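Local coordinates for protein 7,8-dihydro-6-hydroxymethylpterin pyrophosphokinase-dihydropteroate synthase (Plasmodium falciparum, PDB 6JWS) that probably makes the pyrophosphorylated pterin from 6-hydroxymethyl-7,8-dihydropterin and ATP, then joins it to 4-aminobenzoate to give 7,8-dihydropteroate, two consecutive steps of folate biosynthesis, at residues 15-20 with 111-116; 458-463 with 495-500. The protein carries 1 engineered substitution. All blocks are in the same frame, centred on the assembly; numbering follows the deposited sequence.

Contact 1 of 2, residues 15-20 with 111-116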
loop_
_atom_site.group_PDB
_atom_site.type_symbol
_atom_site.label_atom_id
_atom_site.label_comp_id
_atom_site.label_asym_id
_atom_site.label_seq_id
_atom_site.Cartn_x
_atom_site.Cartn_y
_atom_site.Cartn_z
ATOM N N THR B 15 0.728 41.078 -34.221
ATOM C CA THR B 15 0.407 40.087 -33.194
ATOM C C THR B 15 1.194 38.792 -33.415
ATOM O O THR B 15 0.945 38.064 -34.376
ATOM C CB THR B 15 -1.108 39.873 -33.080
ATOM O OG1 THR B 15 -1.670 41.111 -32.640
ATOM C CG2 THR B 15 -1.475 38.793 -32.089
ATOM N N ASN B 16 2.131 38.505 -32.497
ATOM C CA ASN B 16 3.067 37.397 -32.657
ATOM C C ASN B 16 2.957 36.408 -31.489
ATOM O O ASN B 16 2.517 36.778 -30.399
ATOM C CB ASN B 16 4.509 37.899 -32.818
ATOM C CG ASN B 16 4.727 38.734 -34.071
ATOM O OD1 ASN B 16 4.412 38.297 -35.177
ATOM N ND2 ASN B 16 5.270 39.933 -33.906
ATOM N N ILE B 17 3.399 35.157 -31.736
ATOM C CA ILE B 17 3.490 34.109 -30.726
ATOM C C ILE B 17 4.952 33.807 -30.383
ATOM O O ILE B 17 5.690 33.272 -31.206
ATOM C CB ILE B 17 2.760 32.822 -31.178
ATOM C CG1 ILE B 17 1.344 33.090 -31.689
ATOM C CG2 ILE B 17 2.764 31.803 -30.042
ATOM C CD1 ILE B 17 0.398 33.566 -30.607
ATOM N N ALA B 18 5.333 34.068 -29.131
ATOM C CA ALA B 18 6.635 33.691 -28.598
ATOM C C ALA B 18 6.479 32.661 -27.478
ATOM O O ALA B 18 5.517 32.720 -26.710
ATOM C CB ALA B 18 7.332 34.905 -28.046
ATOM N N VAL B 19 7.486 31.781 -27.357
ATOM C CA VAL B 19 7.590 30.813 -26.282
ATOM C C VAL B 19 8.859 31.127 -25.498
ATOM O O VAL B 19 9.922 31.259 -26.092
ATOM C CB VAL B 19 7.581 29.377 -26.843
ATOM C CG1 VAL B 19 7.526 28.315 -25.756
ATOM C CG2 VAL B 19 6.444 29.171 -27.830
ATOM N N LEU B 20 8.721 31.294 -24.177
ATOM C CA LEU B 20 9.821 31.683 -23.311
ATOM C C LEU B 20 10.151 30.593 -22.293
ATOM O O LEU B 20 9.285 29.804 -21.904
ATOM C CB LEU B 20 9.476 32.980 -22.569
ATOM C CG LEU B 20 9.031 34.177 -23.409
ATOM C CD1 LEU B 20 8.852 35.388 -22.506
ATOM C CD2 LEU B 20 10.035 34.491 -24.519
ATOM N N GLU B 111 -3.548 29.229 -32.414
ATOM C CA GLU B 111 -4.001 28.085 -33.196
ATOM C C GLU B 111 -3.109 27.954 -34.435
ATOM O O GLU B 111 -2.655 26.862 -34.781
ATOM C CB GLU B 111 -5.498 28.244 -33.499
ATOM C CG GLU B 111 -5.968 27.599 -34.803
ATOM C CD GLU B 111 -6.757 28.476 -35.781
ATOM O OE1 GLU B 111 -6.126 29.293 -36.509
ATOM O OE2 GLU B 111 -8.005 28.333 -35.833
ATOM N N THR B 112 -2.831 29.107 -35.055
ATOM C CA THR B 112 -2.046 29.212 -36.270
ATOM C C THR B 112 -0.622 28.743 -35.986
ATOM O O THR B 112 -0.068 27.951 -36.738
ATOM C CB THR B 112 -2.144 30.643 -36.818
ATOM O OG1 THR B 112 -3.460 30.757 -37.358
ATOM C CG2 THR B 112 -1.123 30.963 -37.889
ATOM N N PHE B 113 -0.044 29.246 -34.887
ATOM C CA PHE B 113 1.299 28.872 -34.486
ATOM C C PHE B 113 1.406 27.359 -34.279
ATOM O O PHE B 113 2.366 26.766 -34.754
ATOM C CB PHE B 113 1.779 29.726 -33.314
ATOM C CG PHE B 113 2.929 29.122 -32.548
ATOM C CD1 PHE B 113 4.242 29.432 -32.876
ATOM C CD2 PHE B 113 2.698 28.243 -31.495
ATOM C CE1 PHE B 113 5.299 28.878 -32.164
ATOM C CE2 PHE B 113 3.751 27.677 -30.790
ATOM C CZ PHE B 113 5.055 27.998 -31.123
ATOM N N LEU B 114 0.407 26.738 -33.624
ATOM C CA LEU B 114 0.429 25.318 -33.279
ATOM C C LEU B 114 0.363 24.419 -34.514
ATOM O O LEU B 114 1.044 23.400 -34.572
ATOM C CB LEU B 114 -0.708 24.977 -32.310
ATOM C CG LEU B 114 -0.566 25.505 -30.882
ATOM C CD1 LEU B 114 -1.800 25.138 -30.062
ATOM C CD2 LEU B 114 0.698 24.970 -30.218
ATOM N N LYS B 115 -0.508 24.747 -35.470
ATOM C CA LYS B 115 -0.390 24.157 -36.792
ATOM C C LYS B 115 0.828 24.839 -37.409
ATOM O O LYS B 115 1.592 25.482 -36.692
ATOM C CB LYS B 115 -1.665 24.387 -37.611
ATOM C CG LYS B 115 -2.990 23.986 -36.964
ATOM C CD LYS B 115 -4.172 24.226 -37.906
ATOM C CE LYS B 115 -5.511 23.707 -37.417
ATOM N NZ LYS B 115 -6.494 24.807 -37.262
ATOM N N ASN B 116 1.032 24.754 -38.716
ATOM C CA ASN B 116 2.047 25.668 -39.218
ATOM C C ASN B 116 1.439 26.599 -40.260
ATOM O O ASN B 116 1.914 26.657 -41.389
ATOM C CB ASN B 116 3.367 24.972 -39.564
ATOM C CG ASN B 116 4.306 24.907 -38.375
ATOM O OD1 ASN B 116 4.981 25.882 -38.047
ATOM N ND2 ASN B 116 4.365 23.754 -37.729
#
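With CG anti to the backbone N (chi1 160°), Phe113 sends its ring out from helix 108-114 toward strand 16-24, where Ile17 meets it with CG2, the branch that itself stands anti to the Ile17 backbone N. That methyl settles over one face of the ring. It lies 3.9 Å from the centroid and 20° off the ring normal, a CH-pi contact displaced toward the rim, since its nearest ring atom is Phe113 CG at 3.7 Å. The other branch of Ile17 works nearer the helix backbone: its CG1 comes to 3.8 Å from Phe113 CB, and a beta-branched residue can thus cover both the ring and its stem. Val19, two residues along the strand and on the same side of it, touches the far end of the ring, with CG2 at 3.8 Å from Phe113 CZ and approaching obliquely.

Strand 16-24 is an inner strand of the antiparallel sheet of the pyrophosphokinase part, between strands 208-214 and 163-172, and this contact closes a helix onto one side of that sheet. Ile17 and Val19 suit the position because beta-branched side chains are at ease in extended backbone, and alternate residues of a strand point the same way. The intervening Ala18 points away from the helix and packs instead on Met180 of helix 177-190. A large flat residue is apt on the helix, for one phenylalanine spans both aliphatic side chains while its ring also stacks with Tyr340. No hydrogen bond joins the two segments; the contact is apolar, between three buried residues. The side chain of Val19 is about 7 Å from that of Ile211, which belongs to the ATP pocket.

Contact 2 of 2, residues 458-463 with 495-500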
loop_
_atom_site.group_PDB
_atom_site.type_symbol
_atom_site.label_atom_id
_atom_site.label_comp_id
_atom_site.label_asym_id
_atom_site.label_seq_id
_atom_site.Cartn_x
_atom_site.Cartn_y
_atom_site.Cartn_z
ATOM N N LEU B 458 -11.839 37.628 11.827
ATOM C CA LEU B 458 -11.447 37.331 13.197
ATOM C C LEU B 458 -10.207 36.430 13.212
ATOM O O LEU B 458 -9.293 36.640 14.014
ATOM C CB LEU B 458 -12.645 36.701 13.923
ATOM C CG LEU B 458 -12.451 36.379 15.410
ATOM C CD1 LEU B 458 -12.021 37.608 16.195
ATOM C CD2 LEU B 458 -13.716 35.798 16.025
ATOM N N PHE B 459 -10.147 35.444 12.298
ATOM C CA PHE B 459 -8.981 34.573 12.257
ATOM C C PHE B 459 -7.715 35.376 11.961
ATOM O O PHE B 459 -6.681 35.158 12.598
ATOM C CB PHE B 459 -9.130 33.432 11.244
ATOM C CG PHE B 459 -7.882 32.602 11.154
ATOM C CD1 PHE B 459 -7.604 31.642 12.116
ATOM C CD2 PHE B 459 -6.960 32.822 10.142
ATOM C CE1 PHE B 459 -6.435 30.897 12.050
ATOM C CE2 PHE B 459 -5.789 32.078 10.084
ATOM C CZ PHE B 459 -5.525 31.123 11.043
ATOM N N GLN B 460 -7.800 36.273 10.969
ATOM C CA GLN B 460 -6.677 37.101 10.555
ATOM C C GLN B 460 -6.191 37.910 11.767
ATOM O O GLN B 460 -4.996 37.968 12.045
ATOM C CB GLN B 460 -7.101 37.938 9.337
ATOM C CG GLN B 460 -6.086 38.965 8.844
ATOM C CD GLN B 460 -6.622 39.958 7.828
ATOM O OE1 GLN B 460 -7.622 40.646 8.052
ATOM N NE2 GLN B 460 -5.945 40.074 6.690
ATOM N N LYS B 461 -7.142 38.483 12.519
ATOM C CA LYS B 461 -6.852 39.335 13.661
ATOM C C LYS B 461 -6.150 38.533 14.757
ATOM O O LYS B 461 -5.114 38.960 15.258
ATOM C CB LYS B 461 -8.124 40.051 14.135
ATOM C CG LYS B 461 -7.970 40.931 15.368
ATOM C CD LYS B 461 -9.269 41.093 16.143
ATOM C CE LYS B 461 -9.102 40.954 17.647
ATOM N NZ LYS B 461 -10.326 40.430 18.305
ATOM N N GLU B 462 -6.705 37.370 15.119
ATOM C CA GLU B 462 -6.105 36.511 16.131
ATOM C C GLU B 462 -4.722 36.023 15.690
ATOM O O GLU B 462 -3.793 35.957 16.496
ATOM C CB GLU B 462 -7.007 35.327 16.478
ATOM C CG GLU B 462 -8.373 35.706 17.027
ATOM C CD GLU B 462 -8.417 36.441 18.364
ATOM O OE1 GLU B 462 -7.659 37.426 18.543
ATOM O OE2 GLU B 462 -9.230 36.040 19.225
ATOM N N TRP B 463 -4.572 35.665 14.411
ATOM C CA TRP B 463 -3.277 35.182 13.966
ATOM C C TRP B 463 -2.234 36.265 14.192
ATOM O O TRP B 463 -1.125 35.971 14.627
ATOM C CB TRP B 463 -3.267 34.720 12.498
ATOM C CG TRP B 463 -1.926 34.159 12.138
ATOM C CD1 TRP B 463 -0.905 34.805 11.503
ATOM C CD2 TRP B 463 -1.416 32.866 12.502
ATOM N NE1 TRP B 463 0.190 33.988 11.409
ATOM C CE2 TRP B 463 -0.094 32.794 12.018
ATOM C CE3 TRP B 463 -1.955 31.753 13.162
ATOM C CZ2 TRP B 463 0.689 31.655 12.168
ATOM C CZ3 TRP B 463 -1.181 30.623 13.315
ATOM C CH2 TRP B 463 0.123 30.581 12.819
ATOM N N ASN B 495 -9.024 41.711 0.918
ATOM C CA ASN B 495 -8.698 41.896 2.321
ATOM C C ASN B 495 -7.643 40.889 2.785
ATOM O O ASN B 495 -7.371 40.803 3.976
ATOM C CB ASN B 495 -9.979 41.851 3.160
ATOM C CG ASN B 495 -10.808 43.115 2.995
ATOM O OD1 ASN B 495 -10.544 44.104 3.677
ATOM N ND2 ASN B 495 -11.777 43.117 2.085
ATOM N N ASP B 496 -7.089 40.095 1.848
ATOM C CA ASP B 496 -6.041 39.114 2.116
ATOM C C ASP B 496 -6.499 38.088 3.150
ATOM O O ASP B 496 -5.773 37.758 4.082
ATOM C CB ASP B 496 -4.690 39.762 2.448
ATOM C CG ASP B 496 -4.030 40.421 1.241
ATOM O OD1 ASP B 496 -4.337 41.611 0.971
ATOM O OD2 ASP B 496 -3.226 39.735 0.552
ATOM N N LEU B 497 -7.707 37.557 2.959
ATOM C CA LEU B 497 -8.256 36.634 3.938
ATOM C C LEU B 497 -7.993 35.186 3.527
ATOM O O LEU B 497 -8.173 34.302 4.357
ATOM C CB LEU B 497 -9.761 36.909 4.124
ATOM C CG LEU B 497 -10.125 38.324 4.597
ATOM C CD1 LEU B 497 -11.620 38.464 4.815
ATOM C CD2 LEU B 497 -9.386 38.672 5.881
ATOM N N VAL B 498 -7.587 34.955 2.265
ATOM C CA VAL B 498 -7.535 33.611 1.708
ATOM C C VAL B 498 -6.353 33.474 0.752
ATOM O O VAL B 498 -5.895 34.468 0.186
ATOM C CB VAL B 498 -8.857 33.190 1.023
ATOM C CG1 VAL B 498 -10.029 33.207 1.990
ATOM C CG2 VAL B 498 -9.168 34.021 -0.220
ATOM N N ASP B 499 -5.916 32.219 0.548
ATOM C CA ASP B 499 -4.901 31.853 -0.424
ATOM C C ASP B 499 -5.465 31.090 -1.627
ATOM O O ASP B 499 -4.919 31.201 -2.713
ATOM C CB ASP B 499 -3.844 30.987 0.249
ATOM C CG ASP B 499 -3.294 31.708 1.455
ATOM O OD1 ASP B 499 -2.716 32.809 1.236
ATOM O OD2 ASP B 499 -3.512 31.199 2.599
ATOM N N ILE B 500 -6.498 30.263 -1.436
ATOM C CA ILE B 500 -6.876 29.283 -2.447
ATOM C C ILE B 500 -8.376 29.395 -2.712
ATOM O O ILE B 500 -9.153 29.439 -1.764
ATOM C CB ILE B 500 -6.507 27.845 -1.993
ATOM C CG1 ILE B 500 -4.992 27.620 -1.963
ATOM C CG2 ILE B 500 -7.203 26.797 -2.873
ATOM C CD1 ILE B 500 -4.553 26.323 -1.315
#
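Helix 448-464 passes the end of helix 486-494 with Gln460 and Leu497 as the nearest pair, their CA atoms 6.8 Å apart, just where a Schellman motif with Asp496 at its C-prime position, at positive phi, turns the chain out of helix. Gln460 bridges the gap with an extended chain, its CG anti to the backbone N (chi1 175°), which carries the amide across to the turn. There Gln460 NE2 donates a hydrogen bond to Asn495 O at 3.2 Å. The hydrogen bond is bent, its N-H...O angle 140°, and the acceptor lies 26° out of the amide plane, although the donor sits nearly in line with the carbonyl bond. The side chains of Gln460 and Leu497 cross at about a right angle, with Gln460 OE1 3.4 Å from Leu497 CD2, a van der Waals contact.

Glutamine suits this place, being long enough to cross from the helix and polar at its end. Leucine suits the position after the turn, where it is buried against Val453 and Leu456 of helix 448-464. The side chain of Asn495 turns back, its ND2 bonding to Glu491 O. In the TIM barrel of the pterin-binding part, the contact joins outer helix 448-464 to the turn that ends helix 486-494 and leads to strand 500-503. Its single bent bond engages a main-chain carbonyl near a helix C-terminus, which implies a modest polar clasp at a partly exposed site, beside the apolar packing of Leu497.

In the fold
The two contacts come one after the other along the chain, contact 1 closing long before contact 2 opens, and they lie on opposite sides of its centre. Their centres are 41 Å apart and their nearest atoms about 24 Å, and they share no helix, strand or sheet. Contact 1 belongs to the antiparallel sheet of the pyrophosphokinase part, with the Val19 side chain about 10 Å from the bound ATP; contact 2 joins helix 448-464 to the loop leading into strand 500-503 of the parallel barrel, away from the known sites. Each lies in a different catalytic part, consistent with a bifunctional enzyme whose two activities probably reside in separate domains.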